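PDB 3ZS6: periplasmic oligopeptide-binding protein from Burkholderia pseudomallei, which probably captures oligopeptides in the periplasm and delivers them to an ABC transporter for uptake into the cell. Local coordinates for residues Leu353-Asn358 with Leu382-Phe387; Ile216-Thr221 with Thr357-Lys362; Asn347-Thr352 with Leu376-Lys381; Asp275-Glu280 with Lys335-Gln340. All blocks are in the same frame, centred on the assembly; numbering follows the deposited sequence. Where two conformers were deposited one is given.

Contact 1 (Leu353-Asn358 with Leu382-Phe387); sequences LTYNTN and LENVEF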
# COMPACT_ATOMS: atom_id res chain seq x y z
N LEU A 353 13.39 12.67 -13.23
CA LEU A 353 12.25 12.48 -12.33
C LEU A 353 11.20 11.60 -13.01
O LEU A 353 10.52 12.02 -13.95
CB LEU A 353 11.65 13.83 -11.91
CG LEU A 353 10.33 13.89 -11.13
CD1 LEU A 353 10.36 13.01 -9.90
CD2 LEU A 353 9.99 15.34 -10.75
N THR A 354 11.07 10.37 -12.53
CA THR A 354 10.17 9.42 -13.17
C THR A 354 8.86 9.28 -12.38
O THR A 354 8.88 9.17 -11.16
CB THR A 354 10.84 8.05 -13.31
OG1 THR A 354 12.11 8.21 -13.95
CG2 THR A 354 9.97 7.10 -14.13
N TYR A 355 7.73 9.29 -13.09
CA TYR A 355 6.43 9.06 -12.45
C TYR A 355 5.56 8.19 -13.34
O TYR A 355 5.82 8.06 -14.54
CB TYR A 355 5.72 10.38 -12.17
CG TYR A 355 5.33 11.12 -13.43
CD1 TYR A 355 6.21 12.00 -14.05
CD2 TYR A 355 4.07 10.94 -14.00
CE1 TYR A 355 5.86 12.67 -15.21
CE2 TYR A 355 3.71 11.63 -15.16
CZ TYR A 355 4.60 12.49 -15.76
OH TYR A 355 4.25 13.16 -16.91
N ASN A 356 4.52 7.59 -12.77
CA ASN A 356 3.60 6.78 -13.56
C ASN A 356 2.54 7.65 -14.21
O ASN A 356 1.95 8.51 -13.55
CB ASN A 356 2.96 5.65 -12.75
CG ASN A 356 2.20 6.16 -11.54
OD1 ASN A 356 2.79 6.74 -10.64
ND2 ASN A 356 0.88 5.94 -11.53
N THR A 357 2.34 7.44 -15.51
CA THR A 357 1.43 8.24 -16.32
C THR A 357 0.10 8.49 -15.62
O THR A 357 -0.62 7.55 -15.28
CB THR A 357 1.17 7.54 -17.68
OG1 THR A 357 2.43 7.20 -18.28
CG2 THR A 357 0.37 8.46 -18.62
N ASN A 358 -0.20 9.77 -15.40
CA ASN A 358 -1.39 10.24 -14.70
C ASN A 358 -1.36 11.77 -14.58
O ASN A 358 -0.30 12.36 -14.43
CB ASN A 358 -1.47 9.62 -13.30
CG ASN A 358 -2.62 10.19 -12.48
OD1 ASN A 358 -3.76 9.78 -12.64
ND2 ASN A 358 -2.31 11.15 -11.62
N LEU A 382 11.61 15.27 -16.62
CA LEU A 382 10.44 14.43 -16.38
C LEU A 382 10.36 13.27 -17.35
O LEU A 382 10.68 13.40 -18.53
CB LEU A 382 9.15 15.26 -16.45
CG LEU A 382 8.62 15.83 -15.13
CD1 LEU A 382 9.69 16.66 -14.44
CD2 LEU A 382 7.36 16.65 -15.36
N GLU A 383 9.91 12.13 -16.84
CA GLU A 383 9.77 10.93 -17.63
C GLU A 383 8.58 10.15 -17.06
O GLU A 383 8.48 9.95 -15.85
CB GLU A 383 11.07 10.12 -17.57
CG GLU A 383 10.95 8.64 -17.86
CD GLU A 383 12.29 7.92 -17.76
OE1 GLU A 383 13.16 8.17 -18.63
OE2 GLU A 383 12.49 7.12 -16.81
N ASN A 384 7.66 9.74 -17.94
CA ASN A 384 6.47 9.02 -17.49
C ASN A 384 6.48 7.58 -17.98
O ASN A 384 6.81 7.32 -19.13
CB ASN A 384 5.19 9.74 -17.93
CG ASN A 384 5.00 9.74 -19.45
OD1 ASN A 384 5.76 10.37 -20.18
ND2 ASN A 384 3.96 9.05 -19.91
N VAL A 385 6.14 6.65 -17.09
CA VAL A 385 6.06 5.23 -17.44
C VAL A 385 4.81 4.60 -16.86
O VAL A 385 4.14 5.18 -15.99
CB VAL A 385 7.27 4.43 -16.92
CG1 VAL A 385 8.56 4.96 -17.51
CG2 VAL A 385 7.30 4.46 -15.39
N GLU A 386 4.50 3.39 -17.32
CA GLU A 386 3.43 2.58 -16.74
C GLU A 386 3.77 2.25 -15.28
O GLU A 386 4.94 2.04 -14.93
CB GLU A 386 3.23 1.29 -17.54
CG GLU A 386 2.22 0.35 -16.92
CD GLU A 386 1.96 -0.89 -17.76
OE1 GLU A 386 2.76 -1.16 -18.69
OE2 GLU A 386 0.96 -1.59 -17.49
N PHE A 387 2.75 2.18 -14.43
CA PHE A 387 2.97 1.94 -13.00
C PHE A 387 3.75 0.65 -12.70
O PHE A 387 4.62 0.65 -11.83
CB PHE A 387 1.64 1.94 -12.24
CG PHE A 387 1.81 1.81 -10.75
CD1 PHE A 387 2.48 2.79 -10.02
CD2 PHE A 387 1.29 0.71 -10.08
CE1 PHE A 387 2.63 2.67 -8.63
CE2 PHE A 387 1.44 0.58 -8.70
CZ PHE A 387 2.11 1.56 -7.98
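The beta-alpha-beta unit formed by strand 350-356, helix 359-376 and strand 379-385 brings its two strands side by side here, at their C-terminal ends. Parallel pairing runs from L353 with L382 to N356 with V385, and the backbone bonds alternate in direction: Y355 N reaches E383 O at 2.9 Å, and V385 N returns to Y355 O at 2.9 Å. T357 N still bonds V385 O, which carries the pairing one residue past the strand. On the face turned to helix 359-376, the ring of Y355 is met over one face by N384, whose CB stands 3.9 Å from the ring centroid in a CH-pi contact. N384 has CG lodged between backbone N and carbonyl carbon (chi1 67°), and from there its ND2 donates to T357 OG1 at 2.9 Å, nearly straight (165°) and close to the amide plane. On the other face T354 and E383 run alongside, and CG2 of T354 packs against CG2 of V385, 4.0 Å away. N356 CG lies 3.7 Å from F387 CD1, while its OD1 accepts from R403 on the neighbouring strand. F387 also packs on the backbone of the bound peptide, at the C-terminal strand end of a right-handed beta-alpha-beta crossover.

Contact 2 (Ile216-Thr221 with Thr357-Lys362); sequences IENDET and TNDLHK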
# COMPACT_ATOMS: atom_id res chain seq x y z
N ILE A 216 -7.76 2.65 -15.64
CA ILE A 216 -7.83 3.93 -16.33
C ILE A 216 -6.80 4.86 -15.69
O ILE A 216 -6.94 5.22 -14.51
CB ILE A 216 -9.22 4.58 -16.15
CG1 ILE A 216 -10.33 3.61 -16.60
CG2 ILE A 216 -9.31 5.89 -16.92
CD1 ILE A 216 -10.46 3.48 -18.10
N GLU A 217 -5.80 5.26 -16.45
CA GLU A 217 -4.68 6.00 -15.88
C GLU A 217 -5.02 7.46 -15.62
O GLU A 217 -4.51 8.06 -14.68
CB GLU A 217 -3.45 5.90 -16.80
CG GLU A 217 -3.00 4.45 -17.06
CD GLU A 217 -3.97 3.68 -17.96
OE1 GLU A 217 -4.84 4.31 -18.61
OE2 GLU A 217 -3.86 2.43 -18.02
N ASN A 218 -5.88 8.00 -16.46
CA ASN A 218 -6.21 9.42 -16.46
C ASN A 218 -7.50 9.71 -15.69
O ASN A 218 -8.57 9.22 -16.05
CB ASN A 218 -6.34 9.90 -17.91
CG ASN A 218 -6.56 11.40 -18.01
OD1 ASN A 218 -7.67 11.89 -17.83
ND2 ASN A 218 -5.49 12.13 -18.31
N ASP A 219 -7.40 10.49 -14.62
CA ASP A 219 -8.56 10.75 -13.75
C ASP A 219 -9.68 11.50 -14.47
O ASP A 219 -10.86 11.31 -14.16
CB ASP A 219 -8.13 11.50 -12.49
CG ASP A 219 -7.21 10.66 -11.60
OD1 ASP A 219 -7.60 9.53 -11.24
OD2 ASP A 219 -6.09 11.13 -11.27
N GLU A 220 -9.32 12.35 -15.43
CA GLU A 220 -10.33 13.08 -16.20
C GLU A 220 -11.17 12.15 -17.06
O GLU A 220 -12.39 12.29 -17.14
CB GLU A 220 -9.69 14.18 -17.05
CG GLU A 220 -9.72 15.55 -16.40
CD GLU A 220 -11.13 16.13 -16.31
OE1 GLU A 220 -12.05 15.58 -16.95
OE2 GLU A 220 -11.31 17.14 -15.59
N THR A 221 -10.50 11.20 -17.71
CA THR A 221 -11.19 10.18 -18.50
C THR A 221 -12.09 9.34 -17.59
O THR A 221 -13.22 9.01 -17.96
CB THR A 221 -10.18 9.25 -19.21
OG1 THR A 221 -9.48 9.99 -20.22
CG2 THR A 221 -10.89 8.06 -19.84
N THR A 357 2.34 7.44 -15.51
CA THR A 357 1.43 8.24 -16.32
C THR A 357 0.10 8.49 -15.62
O THR A 357 -0.62 7.55 -15.28
CB THR A 357 1.17 7.54 -17.68
OG1 THR A 357 2.43 7.20 -18.28
CG2 THR A 357 0.37 8.46 -18.62
N ASN A 358 -0.20 9.77 -15.40
CA ASN A 358 -1.39 10.24 -14.70
C ASN A 358 -1.36 11.77 -14.58
O ASN A 358 -0.30 12.36 -14.43
CB ASN A 358 -1.47 9.62 -13.30
CG ASN A 358 -2.62 10.19 -12.48
OD1 ASN A 358 -3.76 9.78 -12.64
ND2 ASN A 358 -2.31 11.15 -11.62
N ASP A 359 -2.53 12.41 -14.63
CA ASP A 359 -2.56 13.88 -14.65
C ASP A 359 -2.14 14.52 -13.32
O ASP A 359 -1.42 15.50 -13.32
CB ASP A 359 -3.91 14.44 -15.13
CG ASP A 359 -5.07 13.47 -14.90
OD1 ASP A 359 -5.02 12.66 -13.95
OD2 ASP A 359 -6.04 13.52 -15.69
N LEU A 360 -2.58 13.96 -12.19
CA LEU A 360 -2.10 14.49 -10.91
C LEU A 360 -0.58 14.37 -10.77
O LEU A 360 0.11 15.33 -10.41
CB LEU A 360 -2.77 13.80 -9.73
CG LEU A 360 -2.01 14.13 -8.43
CD1 LEU A 360 -2.27 15.57 -8.02
CD2 LEU A 360 -2.36 13.17 -7.30
N HIS A 361 -0.04 13.18 -11.06
CA HIS A 361 1.39 12.96 -10.88
C HIS A 361 2.21 13.87 -11.77
O HIS A 361 3.26 14.37 -11.37
CB HIS A 361 1.76 11.50 -11.15
CG HIS A 361 1.14 10.54 -10.18
ND1 HIS A 361 0.98 10.84 -8.84
CD2 HIS A 361 0.63 9.29 -10.34
CE1 HIS A 361 0.40 9.82 -8.22
NE2 HIS A 361 0.18 8.87 -9.11
N LYS A 362 1.72 14.10 -12.99
CA LYS A 362 2.41 15.00 -13.90
C LYS A 362 2.43 16.42 -13.35
O LYS A 362 3.47 17.09 -13.39
CB LYS A 362 1.76 14.99 -15.29
CG LYS A 362 2.42 15.97 -16.26
CD LYS A 362 1.88 15.85 -17.68
CE LYS A 362 2.72 16.68 -18.64
NZ LYS A 362 2.20 16.65 -20.04
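D359, the first residue of helix 359-376, extends its carboxylate to the start of helix 219-227, so that two helix N-termini meet with their short end segments running only 16° apart. The close-set part is polar. D359 OD1 accepts from D219 N at 3.3 Å through its syn lone pair, and the other oxygen, OD2, takes a weak bond from E220 N at 3.5 Å. One carboxylate thus spans two successive amides in the first turn of the other helix, where the helix dipole would be expected to stabilise a negative charge. The buried D219 brings its own OD2 to 3.3 Å from D359 OD1, a like-charged approach that the amide bonds and helix end may offset, with the two carboxylate planes just 20° apart. The side chains of N218 and D359 cross at about a right angle.

Toward solvent the contact thins out. E217 bends at chi2 (71°) and leads its carboxylate away from the partner segment, leaving CB to touch T357 O at 3.6 Å; T357 itself is exposed. E220 likewise turns its acid end away. The N-cap of helix 219-227 is closed by N218, whose OD1 receives T221 N at 2.9 Å in the carbonyl plane, on a lone pair.

Contact 3 (Asn347-Thr352 with Leu376-Lys381); sequences NPLTFT and LGVTAK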
# COMPACT_ATOMS: atom_id res chain seq x y z
N ASN A 347 29.35 22.84 -9.80
CA ASN A 347 29.03 21.45 -10.09
C ASN A 347 27.53 21.15 -10.11
O ASN A 347 27.04 20.36 -9.30
CB ASN A 347 29.72 20.53 -9.07
CG ASN A 347 31.22 20.55 -9.21
OD1 ASN A 347 31.95 20.92 -8.29
ND2 ASN A 347 31.71 20.14 -10.38
N PRO A 348 26.80 21.77 -11.05
CA PRO A 348 25.33 21.71 -11.08
C PRO A 348 24.78 20.28 -11.16
O PRO A 348 25.41 19.41 -11.77
CB PRO A 348 24.97 22.50 -12.34
CG PRO A 348 26.23 22.53 -13.16
CD PRO A 348 27.34 22.54 -12.17
N LEU A 349 23.62 20.06 -10.57
CA LEU A 349 23.00 18.74 -10.55
C LEU A 349 21.89 18.60 -11.58
O LEU A 349 21.05 19.48 -11.74
CB LEU A 349 22.44 18.43 -9.16
CG LEU A 349 23.45 18.19 -8.05
CD1 LEU A 349 22.77 18.22 -6.69
CD2 LEU A 349 24.18 16.87 -8.29
N THR A 350 21.90 17.47 -12.28
CA THR A 350 20.79 17.09 -13.14
C THR A 350 20.30 15.70 -12.78
O THR A 350 21.10 14.77 -12.66
CB THR A 350 21.21 17.12 -14.62
OG1 THR A 350 21.58 18.46 -14.97
CG2 THR A 350 20.06 16.68 -15.52
N PHE A 351 18.99 15.56 -12.58
CA PHE A 351 18.36 14.27 -12.29
C PHE A 351 17.23 13.98 -13.27
O PHE A 351 16.69 14.89 -13.90
CB PHE A 351 17.77 14.23 -10.88
CG PHE A 351 18.76 14.46 -9.78
CD1 PHE A 351 19.71 13.50 -9.46
CD2 PHE A 351 18.75 15.65 -9.07
CE1 PHE A 351 20.62 13.71 -8.45
CE2 PHE A 351 19.67 15.87 -8.06
CZ PHE A 351 20.60 14.89 -7.75
N THR A 352 16.87 12.71 -13.38
CA THR A 352 15.65 12.33 -14.07
C THR A 352 14.56 12.08 -13.02
O THR A 352 14.80 11.39 -12.02
CB THR A 352 15.86 11.08 -14.95
OG1 THR A 352 16.73 11.43 -16.05
CG2 THR A 352 14.54 10.57 -15.51
N LEU A 376 17.06 26.25 -6.67
CA LEU A 376 18.36 25.62 -6.44
C LEU A 376 19.19 25.52 -7.70
O LEU A 376 20.38 25.20 -7.65
CB LEU A 376 18.16 24.22 -5.85
CG LEU A 376 17.56 24.10 -4.44
CD1 LEU A 376 17.35 22.64 -4.11
CD2 LEU A 376 18.47 24.77 -3.41
N GLY A 377 18.57 25.79 -8.85
CA GLY A 377 19.25 25.61 -10.12
C GLY A 377 19.51 24.13 -10.39
O GLY A 377 20.43 23.77 -11.13
N VAL A 378 18.71 23.28 -9.76
CA VAL A 378 18.78 21.84 -10.00
C VAL A 378 17.83 21.44 -11.12
O VAL A 378 16.67 21.85 -11.12
CB VAL A 378 18.43 21.04 -8.72
CG1 VAL A 378 18.20 19.58 -9.04
CG2 VAL A 378 19.54 21.19 -7.69
N THR A 379 18.32 20.65 -12.07
CA THR A 379 17.50 20.27 -13.22
C THR A 379 16.92 18.87 -13.05
O THR A 379 17.65 17.89 -12.92
CB THR A 379 18.31 20.34 -14.53
OG1 THR A 379 18.86 21.65 -14.69
CG2 THR A 379 17.42 20.02 -15.72
N ALA A 380 15.59 18.78 -13.06
CA ALA A 380 14.92 17.48 -13.02
C ALA A 380 14.16 17.26 -14.32
O ALA A 380 13.19 17.98 -14.60
CB ALA A 380 13.98 17.39 -11.82
N LYS A 381 14.59 16.28 -15.11
CA LYS A 381 13.93 15.96 -16.37
C LYS A 381 12.81 14.95 -16.14
O LYS A 381 13.03 13.89 -15.56
CB LYS A 381 14.95 15.43 -17.38
CG LYS A 381 16.09 16.41 -17.69
CD LYS A 381 17.06 15.86 -18.73
CE LYS A 381 18.08 16.93 -19.12
NZ LYS A 381 19.17 16.41 -20.01
O HOH W 1 21.36 21.92 -13.57
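T350 and T379 lie side by side and point the same way, with T350 OG1 3.8 Å from T379 CB. K381, extended beyond CG, crosses T350 obliquely, and its CE rests 4.1 Å from T350 CG2. These residues line the exposed face of a parallel strand pair, at the N-terminal ends of the two strands of the beta-alpha-beta unit made by strand 350-356, helix 359-376 and strand 379-385, with strand axes 23° apart.

F351 and V378 are arranged differently. They cross obliquely, and in the conformer given for V378, one of two, a methyl does the touching: CG1 comes to the edge of the F351 ring, near its plane, 4.0 Å from CD2. In that conformer CG1 lies opposite the backbone N (chi1 167°), and CG2 turns to the CB of L349. Phenylalanine CG is placed beside its own backbone N, and the buried ring also touches L273 and Q400. L349 and V378 both also pack on L338 of helix 327-340.

Backbone bonds fix the register: T379 N to L349 O is almost straight at 174°, F351 N meets T379 O at 2.7 Å, and K381 N meets F351 O at 2.8 Å. Just before the strands pair, where G377 leaves the helix with positive phi, a water donates to L349 O and G377 O and accepts from T379 OG1 at 2.8 Å.

Contact 4 (Asp275-Glu280 with Lys335-Gln340); sequences DKRVRE and KNLLKQ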
# COMPACT_ATOMS: atom_id res chain seq x y z
N ASP A 275 24.39 11.59 -0.52
CA ASP A 275 24.76 12.60 0.47
C ASP A 275 23.50 13.21 1.10
O ASP A 275 22.71 13.87 0.43
CB ASP A 275 25.64 13.69 -0.16
CG ASP A 275 26.19 14.67 0.86
OD1 ASP A 275 25.51 14.95 1.87
OD2 ASP A 275 27.32 15.18 0.66
N LYS A 276 23.34 12.98 2.40
CA LYS A 276 22.19 13.48 3.15
C LYS A 276 21.94 14.98 2.96
O LYS A 276 20.80 15.45 2.96
CB LYS A 276 22.38 13.14 4.64
CG LYS A 276 21.60 13.97 5.64
CD LYS A 276 22.16 13.75 7.04
CE LYS A 276 21.31 14.41 8.12
NZ LYS A 276 21.19 15.89 7.95
N ARG A 277 23.02 15.75 2.79
CA ARG A 277 22.89 17.19 2.59
C ARG A 277 22.17 17.53 1.28
O ARG A 277 21.38 18.47 1.23
CB ARG A 277 24.26 17.86 2.65
CG ARG A 277 24.90 17.82 4.04
CD ARG A 277 26.38 18.19 3.98
NE ARG A 277 27.14 17.21 3.20
CZ ARG A 277 28.46 17.20 3.08
NH1 ARG A 277 29.18 18.14 3.69
NH2 ARG A 277 29.06 16.27 2.34
N VAL A 278 22.44 16.76 0.23
CA VAL A 278 21.75 16.95 -1.04
C VAL A 278 20.26 16.60 -0.91
O VAL A 278 19.39 17.36 -1.35
CB VAL A 278 22.39 16.12 -2.19
CG1 VAL A 278 21.58 16.26 -3.48
CG2 VAL A 278 23.84 16.56 -2.42
N ARG A 279 19.96 15.45 -0.29
CA ARG A 279 18.57 15.01 -0.13
C ARG A 279 17.76 16.03 0.66
O ARG A 279 16.63 16.37 0.30
CB ARG A 279 18.50 13.62 0.54
CG ARG A 279 19.29 12.52 -0.19
CD ARG A 279 18.90 11.10 0.26
NE ARG A 279 19.22 10.84 1.67
CZ ARG A 279 20.35 10.27 2.10
NH1 ARG A 279 21.28 9.87 1.23
NH2 ARG A 279 20.53 10.09 3.40
N GLU A 280 18.35 16.50 1.75
CA GLU A 280 17.75 17.50 2.62
C GLU A 280 17.46 18.80 1.88
O GLU A 280 16.38 19.38 2.00
CB GLU A 280 18.69 17.76 3.79
CG GLU A 280 18.14 18.69 4.85
CD GLU A 280 19.11 18.87 6.01
OE1 GLU A 280 20.19 18.24 5.99
OE2 GLU A 280 18.79 19.62 6.94
N LYS A 335 20.70 25.94 -0.49
CA LYS A 335 21.82 26.23 -1.39
C LYS A 335 23.17 26.02 -0.71
O LYS A 335 24.11 25.51 -1.31
CB LYS A 335 21.72 27.65 -1.96
CG LYS A 335 20.77 27.77 -3.15
CD LYS A 335 20.82 29.15 -3.79
CE LYS A 335 20.15 30.20 -2.92
NZ LYS A 335 20.15 31.53 -3.58
N ASN A 336 23.26 26.41 0.56
CA ASN A 336 24.48 26.21 1.33
C ASN A 336 24.76 24.72 1.56
O ASN A 336 25.91 24.27 1.56
CB ASN A 336 24.39 26.95 2.67
CG ASN A 336 25.74 27.33 3.22
OD1 ASN A 336 26.32 26.60 4.03
ND2 ASN A 336 26.26 28.48 2.79
N LEU A 337 23.69 23.95 1.74
CA LEU A 337 23.84 22.50 1.87
C LEU A 337 24.45 21.92 0.60
O LEU A 337 25.35 21.09 0.67
CB LEU A 337 22.48 21.84 2.16
CG LEU A 337 21.91 22.02 3.56
CD1 LEU A 337 20.50 21.41 3.65
CD2 LEU A 337 22.84 21.40 4.60
N LEU A 338 23.95 22.35 -0.56
CA LEU A 338 24.47 21.86 -1.83
C LEU A 338 25.94 22.23 -1.96
O LEU A 338 26.77 21.42 -2.40
CB LEU A 338 23.68 22.45 -3.01
CG LEU A 338 22.27 21.90 -3.25
CD1 LEU A 338 21.67 22.49 -4.51
CD2 LEU A 338 22.28 20.37 -3.32
N LYS A 339 26.27 23.45 -1.56
CA LYS A 339 27.65 23.91 -1.58
C LYS A 339 28.50 23.04 -0.66
O LYS A 339 29.55 22.53 -1.06
CB LYS A 339 27.73 25.38 -1.15
CG LYS A 339 29.14 25.94 -1.06
CD LYS A 339 29.11 27.44 -0.72
CE LYS A 339 30.51 28.03 -0.66
NZ LYS A 339 30.48 29.45 -0.22
N GLN A 340 28.04 22.86 0.57
CA GLN A 340 28.73 22.02 1.54
C GLN A 340 28.99 20.63 0.98
O GLN A 340 30.02 20.01 1.25
CB GLN A 340 27.94 21.93 2.85
CG GLN A 340 27.89 23.23 3.65
CD GLN A 340 26.90 23.18 4.81
OE1 GLN A 340 26.51 22.10 5.28
NE2 GLN A 340 26.48 24.35 5.28
O HOH W 2 28.58 20.06 6.07
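R277 leaves its helix with CG anti to the carbonyl carbon (chi1 -67°), then bends at chi3 (-65°), and its side chain crosses that of Q340 at about a right angle, the guanidinium and amide planes oblique to each other. The backbone carbonyl of Q340 lies over one face of the guanidinium, O 3.2 Å from R277 NH1, at an angle too poor for a hydrogen bond. A water links the two residues instead, accepting from R277 NH1 and donating to Q340 OE1.

The guanidinium is held in place from its own helix. D275, the N-cap residue, is gripped side-on: R277 NE meets OD1 at 3.1 Å, in the guanidinium plane, and NH2 meets OD2 at 2.7 Å. Bonds to both oxygens fix the rotation of the guanidinium. D275 OD1 also takes the backbone N of R277, so the capping bond and the salt bridge share one oxygen.

Deeper in, leucine methyls do most of the touching. L337 points at the other helix, its CB 3.7 Å from R277 O, and its CD1 lies 3.7 Å from E280 CD, crossing the glutamate chain at about a right angle. L338 reaches V278 with CD2, 4.2 Å from CG1. K276 NZ forms a salt bridge with E280 OE1, the hydrogen bond within it weak. The segments 276-280 and 335-340 have axes 8.3 Å apart at their closest and directions at 158°, the close packing of a nearly antiparallel helix pair; they belong to helices 276-285 and 327-340.

Contacts 1 and 3 are two ends of one strand pair, 350-356 with 379-385, their centres about 18 Å apart. Contact 2 adjoins contact 1, with centres about 10 Å apart and T357 and N358 shared, since helix 359-376 starts where strand 350-356 ends. Contact 4 lies about 13 Å from contact 3 between centres and touches it where L349 meets V278 and L338 and where V378 meets L338. Contacts 2 and 4 stand farthest apart, about 33 Å between centres. Along the chain, contact 4 is nested within the loop closed by contact 2, and closes before contacts 1 and 3 open. The beta-alpha-beta unit therefore runs from a helix pair at one end to the peptide-facing end at the other.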